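Local structure of uncharacterized protein (Bacteroides caccae, 4L7A) at residues 260-264 / 265-269. The protein is of unknown function but is probably a zinc-dependent peptidase. Sequence-based numbering, arbitrary orientation.
Sequences NEISE and LDLDH
Leu265 N donates to Ile262 O at 2.9 Å, and this hydrogen bond closes a short 3-10 turn. The bond is nearly straight at the hydrogen, but the donor lies 52° out of the carbonyl plane. One step earlier, Glu264 N reaches Glu261 O. The Leu265 side chain folds back over the same turn. With CG anti to its own carbonyl carbon (chi1 -62°), Leu265 CB lies 3.4 Å from Ile262 O, and CG and CD1 of the same side chain follow over the turn. Leu267 meets the same carbonyl with its CD1, which lies 4.3 Å from Ile262 CG2, a looser apolar contact. Ile262 is buried and packs on Ile68 and Cys72 of helix 59-81, while Leu265 touches His71. Cut back to an alanine, Leu265 would keep CB near Ile262 O but would probably leave a gap over the turn and lose its contact with His71. Ser263 and Glu264 lie on the exposed side and point away from the following residues, though Ser263 still brushes Thr129. Further along, His269 ND1 donates to the syn lone pair of Asp266 OD1 at 2.8 Å, in the plane of the ring. This bond spans the ends of a type I beta turn, Asp266 to His269. Segment 260-269 thus leaves helix 248-260 through a 3-10 turn and then a beta turn, a C-terminal tail held on helix 59-81 by apolar side chains and by Lys67, which bonds the carbonyls of Asp266 and His269.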
loop_
_atom_site.group_PDB
_atom_site.type_symbol
_atom_site.label_atom_id
_atom_site.label_comp_id
_atom_site.label_asym_id
_atom_site.label_seq_id
_atom_site.Cartn_x
_atom_site.Cartn_y
_atom_site.Cartn_z
ATOM N N ASN A 260 11.571 -8.118 -4.362
ATOM C CA ASN A 260 12.924 -8.384 -4.896
ATOM C C ASN A 260 12.958 -9.071 -6.243
ATOM O O ASN A 260 13.996 -9.130 -6.849
ATOM C CB ASN A 260 13.756 -9.238 -3.950
ATOM C CG ASN A 260 14.399 -8.424 -2.849
ATOM O OD1 ASN A 260 14.592 -7.186 -2.955
ATOM N ND2 ASN A 260 14.720 -9.109 -1.753
ATOM N N GLU A 261 11.820 -9.598 -6.677
ATOM C CA GLU A 261 11.655 -10.286 -7.955
ATOM C C GLU A 261 11.208 -9.351 -9.077
ATOM O O GLU A 261 11.017 -9.805 -10.203
ATOM C CB GLU A 261 10.561 -11.354 -7.824
ATOM C CG GLU A 261 11.027 -12.583 -7.153
ATOM C CD GLU A 261 9.898 -13.507 -6.744
ATOM O OE1 GLU A 261 8.709 -13.281 -7.115
ATOM O OE2 GLU A 261 10.211 -14.441 -6.008
ATOM N N ILE A 262 11.075 -8.059 -8.817
ATOM C CA ILE A 262 10.526 -7.169 -9.839
ATOM C C ILE A 262 11.278 -7.265 -11.185
ATOM O O ILE A 262 10.649 -7.375 -12.225
ATOM C CB ILE A 262 10.408 -5.717 -9.313
ATOM C CG1 ILE A 262 9.226 -5.646 -8.368
ATOM C CG2 ILE A 262 10.271 -4.713 -10.450
ATOM C CD1 ILE A 262 9.106 -4.337 -7.606
ATOM N N SER A 263 12.608 -7.250 -11.159
ATOM C CA SER A 263 13.341 -7.273 -12.419
ATOM C C SER A 263 13.234 -8.596 -13.140
ATOM O O SER A 263 13.627 -8.665 -14.239
ATOM C CB SER A 263 14.818 -6.985 -12.230
ATOM O OG SER A 263 15.375 -7.985 -11.433
ATOM N N GLU A 264 12.704 -9.633 -12.521
ATOM C CA GLU A 264 12.412 -10.887 -13.239
ATOM C C GLU A 264 11.056 -10.878 -13.961
ATOM O O GLU A 264 10.756 -11.803 -14.692
ATOM C CB GLU A 264 12.452 -12.084 -12.277
ATOM C CG GLU A 264 13.784 -12.235 -11.545
ATOM C CD GLU A 264 13.720 -13.224 -10.369
ATOM O OE1 GLU A 264 12.973 -14.222 -10.445
ATOM O OE2 GLU A 264 14.431 -12.992 -9.366
ATOM N N LEU A 265 10.223 -9.855 -13.764
ATOM C CA LEU A 265 8.932 -9.822 -14.436
ATOM C C LEU A 265 9.100 -9.414 -15.896
ATOM O O LEU A 265 10.103 -8.782 -16.261
ATOM C CB LEU A 265 7.985 -8.847 -13.752
ATOM C CG LEU A 265 7.621 -9.139 -12.290
ATOM C CD1 LEU A 265 7.049 -7.875 -11.629
ATOM C CD2 LEU A 265 6.646 -10.279 -12.240
ATOM N N ASP A 266 8.107 -9.749 -16.716
ATOM C CA ASP A 266 8.165 -9.442 -18.134
ATOM C C ASP A 266 7.497 -8.089 -18.350
ATOM O O ASP A 266 6.336 -8.002 -18.779
ATOM C CB ASP A 266 7.518 -10.526 -18.992
ATOM C CG ASP A 266 7.621 -10.220 -20.501
ATOM O OD1 ASP A 266 8.433 -9.359 -20.910
ATOM O OD2 ASP A 266 6.857 -10.801 -21.296
ATOM N N LEU A 267 8.250 -7.047 -18.024
ATOM C CA LEU A 267 7.723 -5.711 -17.962
ATOM C C LEU A 267 7.655 -5.032 -19.307
ATOM O O LEU A 267 6.994 -4.050 -19.422
ATOM C CB LEU A 267 8.550 -4.856 -16.984
ATOM C CG LEU A 267 8.590 -5.332 -15.528
ATOM C CD1 LEU A 267 9.527 -4.491 -14.635
ATOM C CD2 LEU A 267 7.198 -5.335 -14.917
ATOM N N ASP A 268 8.314 -5.566 -20.318
ATOM C CA ASP A 268 8.356 -4.936 -21.626
ATOM C C ASP A 268 7.296 -5.432 -22.608
ATOM O O ASP A 268 7.316 -5.070 -23.795
ATOM C CB ASP A 268 9.754 -5.113 -22.228
ATOM C CG ASP A 268 10.837 -4.352 -21.443
ATOM O OD1 ASP A 268 10.525 -3.330 -20.784
ATOM O OD2 ASP A 268 12.011 -4.756 -21.518
ATOM N N HIS A 269 6.384 -6.269 -22.131
ATOM C CA HIS A 269 5.336 -6.819 -22.977
ATOM C C HIS A 269 4.029 -6.834 -22.185
ATOM O O HIS A 269 4.057 -6.923 -20.967
ATOM C CB HIS A 269 5.692 -8.245 -23.400
ATOM C CG HIS A 269 6.952 -8.344 -24.204
ATOM N ND1 HIS A 269 8.148 -8.791 -23.666
ATOM C CD2 HIS A 269 7.207 -8.066 -25.505
ATOM C CE1 HIS A 269 9.085 -8.772 -24.596
ATOM N NE2 HIS A 269 8.534 -8.352 -25.724
#